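Local coordinates for protein putative lipase (Bacteroides thetaiotaomicron VPI-5482, PDB 3BZW) that probably hydrolyses lipid esters, perhaps as a lysophospholipase, as a member of the GDSL-like SGNH hydrolase family, at residues 26-31 and 60-65; 33-38 and 240-245; 113-118 and 128-133; 166-171 and 197-202. One frame throughout, in Å; residues are numbered along the deposited sequence.

Interaction 1 of 4, residues 26-31 and 60-65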
loop_
_atom_site.group_PDB
_atom_site.type_symbol
_atom_site.label_atom_id
_atom_site.label_comp_id
_atom_site.label_asym_id
_atom_site.label_seq_id
_atom_site.Cartn_x
_atom_site.Cartn_y
_atom_site.Cartn_z
ATOM N N GLY A 26 28.455 -38.513 12.404
ATOM C CA GLY A 26 28.449 -39.599 13.374
ATOM C C GLY A 26 27.369 -39.580 14.441
ATOM O O GLY A 26 27.381 -40.413 15.343
ATOM N N LYS A 27 26.427 -38.648 14.343
ATOM C CA LYS A 27 25.366 -38.552 15.338
ATOM C C LYS A 27 24.200 -39.504 15.084
ATOM O O LYS A 27 24.065 -40.071 13.999
ATOM C CB LYS A 27 24.845 -37.116 15.408
ATOM C CG LYS A 27 25.918 -36.084 15.734
ATOM C CD LYS A 27 26.626 -36.390 17.046
ATOM C CE LYS A 27 27.680 -35.332 17.344
ATOM N NZ LYS A 27 28.527 -35.694 18.519
ATOM N N LYS A 28 23.365 -39.682 16.101
ATOM C CA LYS A 28 22.205 -40.549 15.983
ATOM C C LYS A 28 20.982 -39.648 15.918
ATOM O O LYS A 28 20.745 -38.837 16.816
ATOM C CB LYS A 28 22.153 -41.503 17.175
ATOM C CG LYS A 28 23.471 -42.261 17.310
ATOM C CD LYS A 28 23.351 -43.547 18.082
ATOM C CE LYS A 28 24.687 -44.283 18.049
ATOM N NZ LYS A 28 24.601 -45.622 18.684
ATOM N N VAL A 29 20.214 -39.789 14.845
ATOM C CA VAL A 29 19.048 -38.942 14.631
ATOM C C VAL A 29 17.712 -39.663 14.521
ATOM O O VAL A 29 17.597 -40.705 13.872
ATOM C CB VAL A 29 19.237 -38.088 13.349
ATOM C CG1 VAL A 29 18.027 -37.191 13.137
ATOM C CG2 VAL A 29 20.509 -37.252 13.462
ATOM N N GLY A 30 16.699 -39.093 15.163
ATOM C CA GLY A 30 15.368 -39.663 15.094
ATOM C C GLY A 30 14.617 -38.945 13.990
ATOM O O GLY A 30 14.613 -37.716 13.948
ATOM N N TYR A 31 13.992 -39.696 13.088
ATOM C CA TYR A 31 13.251 -39.084 11.990
ATOM C C TYR A 31 11.751 -39.320 12.127
ATOM O O TYR A 31 11.266 -40.442 11.975
ATOM C CB TYR A 31 13.742 -39.630 10.646
ATOM C CG TYR A 31 15.202 -39.346 10.351
ATOM C CD1 TYR A 31 16.210 -40.203 10.796
ATOM C CD2 TYR A 31 15.572 -38.226 9.610
ATOM C CE1 TYR A 31 17.556 -39.953 10.503
ATOM C CE2 TYR A 31 16.907 -37.963 9.314
ATOM C CZ TYR A 31 17.894 -38.828 9.759
ATOM O OH TYR A 31 19.209 -38.574 9.441
ATOM N N THR A 60 23.311 -42.440 12.336
ATOM C CA THR A 60 22.457 -43.590 12.621
ATOM C C THR A 60 21.010 -43.112 12.649
ATOM O O THR A 60 20.652 -42.230 13.426
ATOM C CB THR A 60 22.805 -44.229 13.980
ATOM O OG1 THR A 60 24.139 -44.751 13.932
ATOM C CG2 THR A 60 21.834 -45.359 14.303
ATOM N N PRO A 61 20.157 -43.694 11.797
ATOM C CA PRO A 61 18.757 -43.274 11.764
ATOM C C PRO A 61 17.777 -44.113 12.583
ATOM O O PRO A 61 17.770 -45.338 12.500
ATOM C CB PRO A 61 18.436 -43.340 10.280
ATOM C CG PRO A 61 19.142 -44.615 9.881
ATOM C CD PRO A 61 20.475 -44.549 10.635
ATOM N N PHE A 62 16.962 -43.439 13.385
ATOM C CA PHE A 62 15.918 -44.097 14.158
ATOM C C PHE A 62 14.675 -43.513 13.479
ATOM O O PHE A 62 14.253 -42.395 13.782
ATOM C CB PHE A 62 15.987 -43.691 15.635
ATOM C CG PHE A 62 17.273 -44.085 16.320
ATOM C CD1 PHE A 62 17.829 -45.350 16.125
ATOM C CD2 PHE A 62 17.908 -43.206 17.190
ATOM C CE1 PHE A 62 18.997 -45.727 16.790
ATOM C CE2 PHE A 62 19.076 -43.574 17.859
ATOM C CZ PHE A 62 19.620 -44.839 17.656
ATOM N N VAL A 63 14.110 -44.269 12.544
ATOM C CA VAL A 63 12.966 -43.804 11.762
ATOM C C VAL A 63 11.597 -44.222 12.271
ATOM O O VAL A 63 11.326 -45.408 12.468
ATOM C CB VAL A 63 13.104 -44.262 10.291
ATOM C CG1 VAL A 63 11.987 -43.673 9.451
ATOM C CG2 VAL A 63 14.465 -43.854 9.749
ATOM N N TYR A 64 10.723 -43.238 12.458
ATOM C CA TYR A 64 9.383 -43.500 12.952
ATOM C C TYR A 64 8.283 -43.042 12.003
ATOM O O TYR A 64 7.104 -43.298 12.238
ATOM C CB TYR A 64 9.229 -42.854 14.333
ATOM C CG TYR A 64 10.074 -43.574 15.352
ATOM C CD1 TYR A 64 9.613 -44.738 15.963
ATOM C CD2 TYR A 64 11.383 -43.173 15.608
ATOM C CE1 TYR A 64 10.436 -45.490 16.794
ATOM C CE2 TYR A 64 12.216 -43.919 16.440
ATOM C CZ TYR A 64 11.736 -45.078 17.025
ATOM O OH TYR A 64 12.565 -45.843 17.816
ATOM N N GLY A 65 8.677 -42.382 10.917
ATOM C CA GLY A 65 7.695 -41.919 9.953
ATOM C C GLY A 65 6.892 -43.070 9.374
ATOM O O GLY A 65 7.436 -44.128 9.061
HETATM O O HOH W 1 26.103 -42.912 13.950
#
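Strands 28-31 and 60-63, in which V29 and Y31 bond to T60 and F62, are neighbouring parallel strands of the central sheet, joined through helix 49-57 as a beta-alpha-beta unit. V29 N donates to T60 O at 2.9 Å, V29 O accepts from F62 N at 2.8 Å, and Y31 N donates to F62 O. Just past the end of strand 60-63, the N-H of Y64 bonds to Y31 O. P61 suits this outermost strand of the chain's sheet because the sheet bonds use T60 O and F62 N, so its missing N-H costs no bond to strand 28-31. Its CB meets Y31 CE1 at 3.5 Å, while one face of the Y31 ring carries V29 CG1 near its rim. On the other side of the sheet, K28 CG lies anti to its carbonyl carbon (chi1 -54°), and the chain runs extended alongside T60, with K28 CG 3.9 Å from T60 CB. K28 CB touches F62 CE2 at 3.8 Å, and farther out K28 CD lies 4.0 Å from F62 CZ. Cutting K28 back to an alanine would probably leave T60 CB and F62 CZ without the CG and CD methylenes beside them. A water bonded to T60 OG1 at 2.7 Å reaches G26 O weakly. The main chain thus fixes the register; stems and rings line both sides, with T60 OG1 and its water at the strands' start.

Interaction 2 of 4, residues 33-38 and 240-245. With ACT (acetate ion), chain G.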
loop_
_atom_site.group_PDB
_atom_site.type_symbol
_atom_site.label_atom_id
_atom_site.label_comp_id
_atom_site.label_asym_id
_atom_site.label_seq_id
_atom_site.Cartn_x
_atom_site.Cartn_y
_atom_site.Cartn_z
ATOM N N GLY A 33 7.812 -38.443 10.914
ATOM C CA GLY A 33 7.084 -37.965 9.748
ATOM C C GLY A 33 6.056 -38.890 9.115
ATOM O O GLY A 33 5.373 -39.657 9.800
ATOM N N ASP A 34 5.948 -38.810 7.789
ATOM C CA ASP A 34 4.987 -39.610 7.040
ATOM C C ASP A 34 5.629 -40.546 6.015
ATOM O O ASP A 34 6.752 -41.008 6.201
ATOM C CB ASP A 34 3.963 -38.695 6.346
ATOM C CG ASP A 34 4.618 -37.570 5.554
ATOM O OD1 ASP A 34 5.652 -37.816 4.900
ATOM O OD2 ASP A 34 4.091 -36.437 5.579
ATOM N N SER A 35 4.912 -40.824 4.929
ATOM C CA SER A 35 5.416 -41.738 3.905
ATOM C C SER A 35 6.725 -41.311 3.251
ATOM O O SER A 35 7.518 -42.155 2.828
ATOM C CB SER A 35 4.353 -41.958 2.824
ATOM O OG SER A 35 4.822 -42.838 1.821
ATOM N N ILE A 36 6.959 -40.009 3.162
ATOM C CA ILE A 36 8.184 -39.525 2.539
ATOM C C ILE A 36 9.398 -39.892 3.396
ATOM O O ILE A 36 10.537 -39.869 2.928
ATOM C CB ILE A 36 8.091 -37.999 2.278
ATOM C CG1 ILE A 36 6.975 -37.742 1.254
ATOM C CG2 ILE A 36 9.420 -37.459 1.757
ATOM C CD1 ILE A 36 6.836 -36.301 0.801
ATOM N N THR A 37 9.136 -40.268 4.644
ATOM C CA THR A 37 10.183 -40.673 5.578
ATOM C C THR A 37 10.124 -42.193 5.826
ATOM O O THR A 37 11.142 -42.828 6.113
ATOM C CB THR A 37 10.029 -39.913 6.922
ATOM O OG1 THR A 37 10.400 -38.538 6.735
ATOM C CG2 THR A 37 10.902 -40.532 8.002
ATOM N N ASP A 38 8.926 -42.758 5.696
ATOM C CA ASP A 38 8.674 -44.191 5.898
ATOM C C ASP A 38 9.580 -45.068 5.023
ATOM O O ASP A 38 9.623 -44.911 3.801
ATOM C CB ASP A 38 7.207 -44.490 5.563
ATOM C CG ASP A 38 6.760 -45.884 5.988
ATOM O OD1 ASP A 38 7.608 -46.790 6.155
ATOM O OD2 ASP A 38 5.534 -46.069 6.138
ATOM N N ARG A 240 2.701 -37.720 -8.101
ATOM C CA ARG A 240 3.538 -36.532 -8.165
ATOM C C ARG A 240 3.613 -35.941 -6.760
ATOM O O ARG A 240 3.814 -34.737 -6.586
ATOM C CB ARG A 240 2.940 -35.516 -9.146
ATOM C CG ARG A 240 2.753 -36.072 -10.547
ATOM C CD ARG A 240 2.283 -35.008 -11.525
ATOM N NE ARG A 240 1.896 -35.605 -12.802
ATOM C CZ ARG A 240 1.456 -34.916 -13.847
ATOM N NH1 ARG A 240 1.348 -33.594 -13.774
ATOM N NH2 ARG A 240 1.117 -35.550 -14.963
ATOM N N LEU A 241 3.444 -36.814 -5.767
ATOM C CA LEU A 241 3.487 -36.434 -4.354
ATOM C C LEU A 241 4.755 -36.963 -3.685
ATOM O O LEU A 241 5.487 -36.216 -3.037
ATOM C CB LEU A 241 2.256 -36.986 -3.617
ATOM C CG LEU A 241 2.269 -37.002 -2.079
ATOM C CD1 LEU A 241 2.317 -35.572 -1.540
ATOM C CD2 LEU A 241 1.028 -37.724 -1.561
ATOM N N HIS A 242 5.018 -38.255 -3.850
ATOM C CA HIS A 242 6.198 -38.857 -3.240
ATOM C C HIS A 242 7.447 -38.773 -4.112
ATOM O O HIS A 242 7.439 -39.174 -5.278
ATOM C CB HIS A 242 5.931 -40.324 -2.892
ATOM C CG HIS A 242 4.714 -40.533 -2.045
ATOM N ND1 HIS A 242 3.580 -41.160 -2.513
ATOM C CD2 HIS A 242 4.463 -40.217 -0.752
ATOM C CE1 HIS A 242 2.685 -41.227 -1.544
ATOM N NE2 HIS A 242 3.196 -40.663 -0.465
ATOM N N PRO A 243 8.540 -38.237 -3.553
ATOM C CA PRO A 243 9.791 -38.118 -4.301
ATOM C C PRO A 243 10.358 -39.506 -4.618
ATOM O O PRO A 243 10.128 -40.466 -3.867
ATOM C CB PRO A 243 10.696 -37.358 -3.334
ATOM C CG PRO A 243 9.732 -36.529 -2.541
ATOM C CD PRO A 243 8.620 -37.507 -2.276
ATOM N N ASP A 244 11.075 -39.623 -5.731
ATOM C CA ASP A 244 11.703 -40.897 -6.052
ATOM C C ASP A 244 13.096 -40.807 -5.444
ATOM O O ASP A 244 13.405 -39.832 -4.754
ATOM C CB ASP A 244 11.783 -41.139 -7.567
ATOM C CG ASP A 244 12.426 -39.995 -8.327
ATOM O OD1 ASP A 244 13.120 -39.152 -7.717
ATOM O OD2 ASP A 244 12.244 -39.952 -9.567
ATOM N N THR A 245 13.931 -41.810 -5.685
ATOM C CA THR A 245 15.276 -41.805 -5.130
ATOM C C THR A 245 16.036 -40.534 -5.507
ATOM O O THR A 245 16.711 -39.936 -4.661
ATOM C CB THR A 245 16.062 -43.056 -5.591
ATOM O OG1 THR A 245 15.528 -44.213 -4.930
ATOM C CG2 THR A 245 17.543 -42.918 -5.260
HETATM C C ACT G . 2.159 -39.557 2.790
HETATM O O ACT G . 1.631 -40.178 1.885
HETATM O OXT ACT G . 2.136 -40.004 3.925
HETATM C CH3 ACT G . 2.852 -38.248 2.507
#
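I36 and P243 form the close-packed half of this contact: I36 CD1 rests 3.8 Å from P243 CD, the two side chains meeting at about a right angle. With CG1 anti to its carbonyl carbon (chi1 -65°), I36 also brings that atom to the edge of the H242 ring, 4.1 Å from H242 CD2. A branched aliphatic suits this buried spot, since M251 of helix 245-258 packs on both I36 and P243, and F95 touches I36 as well. The other half is looser and more polar. S35 OG stands 3.5 Å from H242 NE2, and an acetate ion, probably from the crystallisation liquor, lies beside the pair. H242 NE2 donates to ACT O at 2.9 Å in a nearly straight bond (168°), made at the edge of the imidazole, while L241 CD2 lies against one face, near the rim. The other acetate oxygen, OXT, takes the S35 N-H at 3.1 Å; G68 N and N99 ND2 also bond to the ion. Behind the serine, D34 OD1 accepts from I36 N at 3.1 Å, an Asx turn that shapes the loop, and D34 O receives both T37 N and D38 N. On the far side of the imidazole, H242 ND1 is bonded to D239 OD2, which fixes the rotation of the ring. The GDS sequence of G33 to S35, the D239-H242 pair and an anion gripped by S35 N, G68 N and N99 ND2 are consistent with the active site and oxyanion hole of SGNH hydrolases, the acetate probably lying where the ester carbonyl group of a substrate would bind.

Interaction 3 of 4, residues 113-118 and 128-133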
loop_
_atom_site.group_PDB
_atom_site.type_symbol
_atom_site.label_atom_id
_atom_site.label_comp_id
_atom_site.label_asym_id
_atom_site.label_seq_id
_atom_site.Cartn_x
_atom_site.Cartn_y
_atom_site.Cartn_z
ATOM N N GLU A 113 -7.172 -15.893 24.432
ATOM C CA GLU A 113 -6.706 -14.800 25.287
ATOM C C GLU A 113 -7.809 -14.271 26.186
ATOM O O GLU A 113 -8.987 -14.364 25.857
ATOM C CB GLU A 113 -6.196 -13.625 24.446
ATOM C CG GLU A 113 -5.130 -13.951 23.421
ATOM C CD GLU A 113 -4.880 -12.780 22.481
ATOM O OE1 GLU A 113 -4.045 -11.902 22.803
ATOM O OE2 GLU A 113 -5.540 -12.731 21.421
ATOM N N GLN A 114 -7.411 -13.701 27.319
ATOM C CA GLN A 114 -8.356 -13.110 28.256
ATOM C C GLN A 114 -7.615 -12.225 29.250
ATOM O O GLN A 114 -6.442 -12.457 29.552
ATOM C CB GLN A 114 -9.149 -14.196 28.997
ATOM C CG GLN A 114 -8.329 -15.103 29.892
ATOM C CD GLN A 114 -9.189 -16.143 30.593
ATOM O OE1 GLN A 114 -10.089 -15.807 31.364
ATOM N NE2 GLN A 114 -8.916 -17.416 30.325
ATOM N N GLU A 115 -8.296 -11.192 29.735
ATOM C CA GLU A 115 -7.694 -10.286 30.703
ATOM C C GLU A 115 -7.497 -11.055 31.999
ATOM O O GLU A 115 -8.380 -11.791 32.428
ATOM C CB GLU A 115 -8.607 -9.082 30.957
ATOM C CG GLU A 115 -8.817 -8.168 29.761
ATOM C CD GLU A 115 -7.520 -7.611 29.210
ATOM O OE1 GLU A 115 -6.626 -7.266 30.012
ATOM O OE2 GLU A 115 -7.396 -7.508 27.972
ATOM N N GLU A 116 -6.335 -10.887 32.617
ATOM C CA GLU A 116 -6.025 -11.571 33.865
ATOM C C GLU A 116 -5.359 -10.616 34.845
ATOM O O GLU A 116 -4.784 -9.602 34.448
ATOM C CB GLU A 116 -5.070 -12.742 33.613
ATOM C CG GLU A 116 -5.646 -13.924 32.848
ATOM C CD GLU A 116 -6.724 -14.656 33.624
ATOM O OE1 GLU A 116 -6.600 -14.761 34.863
ATOM O OE2 GLU A 116 -7.687 -15.141 32.991
ATOM N N GLN A 117 -5.455 -10.945 36.127
ATOM C CA GLN A 117 -4.825 -10.153 37.171
ATOM C C GLN A 117 -3.499 -10.843 37.433
ATOM O O GLN A 117 -3.455 -12.068 37.559
ATOM C CB GLN A 117 -5.672 -10.164 38.446
ATOM C CG GLN A 117 -6.993 -9.447 38.304
ATOM C CD GLN A 117 -6.805 -7.997 37.927
ATOM O OE1 GLN A 117 -6.297 -7.199 38.715
ATOM N NE2 GLN A 117 -7.203 -7.646 36.710
ATOM N N VAL A 118 -2.422 -10.068 37.505
ATOM C CA VAL A 118 -1.102 -10.637 37.745
ATOM C C VAL A 118 -0.212 -9.664 38.512
ATOM O O VAL A 118 -0.320 -8.449 38.347
ATOM C CB VAL A 118 -0.405 -11.011 36.400
ATOM C CG1 VAL A 118 -0.082 -9.751 35.603
ATOM C CG2 VAL A 118 0.859 -11.818 36.666
HETATM N N MSE A 128 -1.105 -6.066 42.059
HETATM C CA MSE A 128 -1.908 -6.731 41.045
HETATM C C MSE A 128 -2.273 -5.770 39.918
HETATM O O MSE A 128 -2.787 -4.678 40.161
HETATM C CB MSE A 128 -3.183 -7.291 41.680
HETATM C CG MSE A 128 -3.013 -8.651 42.339
HETATM SE SE MSE A 128 -2.868 -10.023 41.004
HETATM C CE MSE A 128 -1.291 -10.895 41.559
ATOM N N VAL A 129 -2.003 -6.185 38.686
ATOM C CA VAL A 129 -2.307 -5.369 37.518
ATOM C C VAL A 129 -3.044 -6.204 36.476
ATOM O O VAL A 129 -2.930 -7.430 36.458
ATOM C CB VAL A 129 -1.019 -4.794 36.883
ATOM C CG1 VAL A 129 -0.239 -4.009 37.924
ATOM C CG2 VAL A 129 -0.166 -5.915 36.314
ATOM N N THR A 130 -3.802 -5.535 35.612
ATOM C CA THR A 130 -4.556 -6.223 34.574
ATOM C C THR A 130 -3.747 -6.329 33.287
ATOM O O THR A 130 -3.329 -5.320 32.724
ATOM C CB THR A 130 -5.868 -5.487 34.264
ATOM O OG1 THR A 130 -6.635 -5.347 35.468
ATOM C CG2 THR A 130 -6.680 -6.264 33.235
ATOM N N ARG A 131 -3.535 -7.557 32.825
ATOM C CA ARG A 131 -2.776 -7.791 31.601
ATOM C C ARG A 131 -3.415 -8.903 30.785
ATOM O O ARG A 131 -3.900 -9.891 31.339
ATOM C CB ARG A 131 -1.334 -8.187 31.940
ATOM C CG ARG A 131 -0.530 -7.128 32.673
ATOM C CD ARG A 131 -0.033 -6.039 31.732
ATOM N NE ARG A 131 0.804 -5.065 32.428
ATOM C CZ ARG A 131 0.344 -4.054 33.158
ATOM N NH1 ARG A 131 -0.961 -3.861 33.296
ATOM N NH2 ARG A 131 1.195 -3.237 33.762
ATOM N N LYS A 132 -3.427 -8.743 29.466
ATOM C CA LYS A 132 -3.991 -9.775 28.611
ATOM C C LYS A 132 -3.033 -10.962 28.666
ATOM O O LYS A 132 -1.822 -10.793 28.516
ATOM C CB LYS A 132 -4.123 -9.269 27.171
ATOM C CG LYS A 132 -4.742 -10.286 26.220
ATOM C CD LYS A 132 -4.871 -9.742 24.802
ATOM C CE LYS A 132 -5.848 -8.577 24.733
ATOM N NZ LYS A 132 -6.065 -8.133 23.325
ATOM N N LYS A 133 -3.573 -12.154 28.905
ATOM C CA LYS A 133 -2.762 -13.364 28.984
ATOM C C LYS A 133 -3.220 -14.338 27.909
ATOM O O LYS A 133 -4.421 -14.488 27.670
ATOM C CB LYS A 133 -2.917 -14.028 30.356
ATOM C CG LYS A 133 -1.952 -15.186 30.608
ATOM C CD LYS A 133 -2.332 -15.971 31.859
ATOM C CE LYS A 133 -1.190 -16.877 32.335
ATOM N NZ LYS A 133 -0.761 -17.865 31.309
#
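Q117 NE2 donates to T130 OG1 at 2.7 Å, the one side-chain hydrogen bond between these two strands, with the hydroxyl close to the amide plane. A bend at chi2 (-59°) folds the Q117 chain across the neighbouring strand. Paired backbone bonds run along the strands: Q114 with K133, E116 with R131 and V118 with V129 are hydrogen-bonded pairs, each exchanging two N-H...O bonds, the last with V129 N 2.8 Å from V118 O. Next come the charged chains. E113 OE1 touches K132 CD at 3.1 Å, but K132 NZ is 4.3 Å from that oxygen, beyond a salt bridge, and E113 OE1 is instead bonded to Y194 OH of a neighbouring subunit. E115 OE2 lies 3.7 Å from K132 CE, so the lysine's methylene stem runs between two acidic groups. A serine in its place would probably leave the two carboxylates without the nearby positive charge and open a gap where the stem lay. Packing completes the contact: E116 CG meets K133 CB at 3.7 Å, V118 CG1 meets V129 CG2 at 3.9 Å, and the selenium of M128, a selenomethionine, lies against Q117 CB. V129 CG2 also sits over the centre of the R131 guanidinium, which is turned back to give an N-H to T130 O. K133 NZ is hydrogen-bonded to S186 OG of the neighbouring subunit, and K133 makes a cation-pi contact with Y187 there. Alternating hydrogen-bonded and non-hydrogen-bonded pairs between strands joined by a short turn make this a beta hairpin, projecting from the globular body and packing on another subunit.

Interaction 4 of 4, residues 166-171 and 197-202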
loop_
_atom_site.group_PDB
_atom_site.type_symbol
_atom_site.label_atom_id
_atom_site.label_comp_id
_atom_site.label_asym_id
_atom_site.label_seq_id
_atom_site.Cartn_x
_atom_site.Cartn_y
_atom_site.Cartn_z
ATOM N N LEU A 166 10.913 -29.434 9.630
ATOM C CA LEU A 166 11.081 -29.266 8.192
ATOM C C LEU A 166 9.700 -29.002 7.599
ATOM O O LEU A 166 8.734 -29.691 7.931
ATOM C CB LEU A 166 11.665 -30.533 7.557
ATOM C CG LEU A 166 12.979 -31.099 8.102
ATOM C CD1 LEU A 166 13.382 -32.313 7.268
ATOM C CD2 LEU A 166 14.062 -30.043 8.062
ATOM N N THR A 167 9.604 -28.005 6.727
ATOM C CA THR A 167 8.331 -27.694 6.097
ATOM C C THR A 167 8.034 -28.705 4.990
ATOM O O THR A 167 8.945 -29.241 4.357
ATOM C CB THR A 167 8.318 -26.270 5.485
ATOM O OG1 THR A 167 9.468 -26.086 4.651
ATOM C CG2 THR A 167 8.312 -25.215 6.589
ATOM N N PRO A 168 6.745 -28.982 4.750
ATOM C CA PRO A 168 6.298 -29.929 3.723
ATOM C C PRO A 168 6.756 -29.506 2.325
ATOM O O PRO A 168 6.905 -28.313 2.045
ATOM C CB PRO A 168 4.778 -29.895 3.860
ATOM C CG PRO A 168 4.569 -29.546 5.315
ATOM C CD PRO A 168 5.606 -28.470 5.530
ATOM N N LEU A 169 6.976 -30.487 1.455
ATOM C CA LEU A 169 7.420 -30.223 0.085
ATOM C C LEU A 169 6.253 -29.841 -0.818
ATOM O O LEU A 169 5.107 -30.162 -0.517
ATOM C CB LEU A 169 8.083 -31.472 -0.505
ATOM C CG LEU A 169 9.241 -32.100 0.269
ATOM C CD1 LEU A 169 9.686 -33.380 -0.427
ATOM C CD2 LEU A 169 10.386 -31.104 0.365
ATOM N N HIS A 170 6.553 -29.152 -1.919
ATOM C CA HIS A 170 5.516 -28.797 -2.880
ATOM C C HIS A 170 4.985 -30.146 -3.351
ATOM O O HIS A 170 5.708 -31.142 -3.330
ATOM C CB HIS A 170 6.094 -27.998 -4.054
ATOM C CG HIS A 170 6.177 -26.524 -3.792
ATOM N ND1 HIS A 170 7.149 -25.961 -2.995
ATOM C CD2 HIS A 170 5.368 -25.507 -4.174
ATOM C CE1 HIS A 170 6.937 -24.660 -2.897
ATOM N NE2 HIS A 170 5.862 -24.358 -3.602
ATOM N N ARG A 171 3.731 -30.181 -3.781
ATOM C CA ARG A 171 3.121 -31.443 -4.176
ATOM C C ARG A 171 2.155 -31.311 -5.337
ATOM O O ARG A 171 1.499 -30.285 -5.489
ATOM C CB ARG A 171 2.368 -32.013 -2.978
ATOM C CG ARG A 171 1.446 -30.987 -2.324
ATOM C CD ARG A 171 0.642 -31.599 -1.195
ATOM N NE ARG A 171 -0.356 -32.524 -1.711
ATOM C CZ ARG A 171 -0.848 -33.549 -1.026
ATOM N NH1 ARG A 171 -0.432 -33.785 0.213
ATOM N NH2 ARG A 171 -1.752 -34.340 -1.584
ATOM N N ALA A 197 -0.972 -22.698 3.785
ATOM C CA ALA A 197 -1.315 -22.536 5.193
ATOM C C ALA A 197 -0.606 -23.541 6.091
ATOM O O ALA A 197 -0.224 -23.218 7.215
ATOM C CB ALA A 197 -2.822 -22.657 5.375
ATOM N N TYR A 198 -0.427 -24.756 5.587
ATOM C CA TYR A 198 0.212 -25.811 6.356
ATOM C C TYR A 198 1.727 -25.659 6.377
ATOM O O TYR A 198 2.387 -26.124 7.294
ATOM C CB TYR A 198 -0.215 -27.170 5.798
ATOM C CG TYR A 198 -1.716 -27.347 5.863
ATOM C CD1 TYR A 198 -2.324 -27.951 6.971
ATOM C CD2 TYR A 198 -2.539 -26.816 4.868
ATOM C CE1 TYR A 198 -3.717 -28.011 7.087
ATOM C CE2 TYR A 198 -3.930 -26.871 4.974
ATOM C CZ TYR A 198 -4.511 -27.463 6.085
ATOM O OH TYR A 198 -5.881 -27.480 6.203
ATOM N N VAL A 199 2.267 -24.989 5.366
ATOM C CA VAL A 199 3.698 -24.737 5.288
ATOM C C VAL A 199 4.021 -23.562 6.220
ATOM O O VAL A 199 4.938 -23.627 7.044
ATOM C CB VAL A 199 4.107 -24.370 3.837
ATOM C CG1 VAL A 199 5.544 -23.883 3.799
ATOM C CG2 VAL A 199 3.936 -25.583 2.933
ATOM N N GLN A 200 3.239 -22.496 6.098
ATOM C CA GLN A 200 3.452 -21.299 6.904
ATOM C C GLN A 200 3.296 -21.496 8.409
ATOM O O GLN A 200 4.038 -20.897 9.189
ATOM C CB GLN A 200 2.535 -20.176 6.418
ATOM C CG GLN A 200 2.847 -19.698 4.992
ATOM C CD GLN A 200 4.301 -19.285 4.801
ATOM O OE1 GLN A 200 4.853 -18.524 5.598
ATOM N NE2 GLN A 200 4.926 -19.780 3.733
ATOM N N ALA A 201 2.348 -22.332 8.824
ATOM C CA ALA A 201 2.134 -22.578 10.251
ATOM C C ALA A 201 3.396 -23.162 10.884
ATOM O O ALA A 201 3.740 -22.843 12.024
ATOM C CB ALA A 201 0.960 -23.530 10.453
ATOM N N ILE A 202 4.083 -24.029 10.150
ATOM C CA ILE A 202 5.303 -24.620 10.671
ATOM C C ILE A 202 6.375 -23.535 10.789
ATOM O O ILE A 202 7.057 -23.431 11.814
ATOM C CB ILE A 202 5.792 -25.771 9.766
ATOM C CG1 ILE A 202 4.797 -26.936 9.837
ATOM C CG2 ILE A 202 7.169 -26.243 10.216
ATOM C CD1 ILE A 202 5.080 -28.057 8.848
#
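P168 and I202 make the tightest touch, I202 CD1 touching P168 CD at 3.4 Å, closer than usual van der Waals contact. The stiff proline ring holds its CD in place, and V199 CG2 approaches the same atom at 4.2 Å. One residue earlier, T167 turns its methyl to the helix: T167 CG2 lies 3.9 Å from I202 CG2, and T167 CB is 4.0 Å from V199 CG1. The first torsion explains this division of labour, for at chi1 51° OG1 sits between the backbone N and the carbonyl carbon, leaving CG2 free to face the aliphatic groups. That hydroxyl bonds to D215 OD1 and N217 N, while N217 ND2 bonds to P168 O, so the loop is tied down from behind. Beta-branched V199 and I202 suit the inner side of the helix, where their branched aliphatic side chains pack against the loop without needing polar partners. The contact lies where the chain leaves strand 162-166 of the central sheet and is overlaid by helix 195-210; Y143 of helix 143-157 and V213 of strand 213-214 also pack on I202, and N207 of another subunit touches V199.

Interactions 1, 2 and 4 belong to the globular body, 2 and 4 buried and 1 partly so, whereas interaction 3 is a surface contact, its centre about 34 Å from that of the chain. Interaction 1 is mostly backbone bonding within the sheet, and strand 28-33 leads directly into the loop of interaction 2; the two touch where V63 and Y31 meet T37. Interaction 2 mixes apolar packing with an acetate-binding polar site, while interaction 4 has no hydrogen bond between its segments and relies mainly on aliphatic contacts. L169 and R171 of the latter lie against P243 and L241, respectively. Only interaction 3 is antiparallel, with mainly charged and polar side chains.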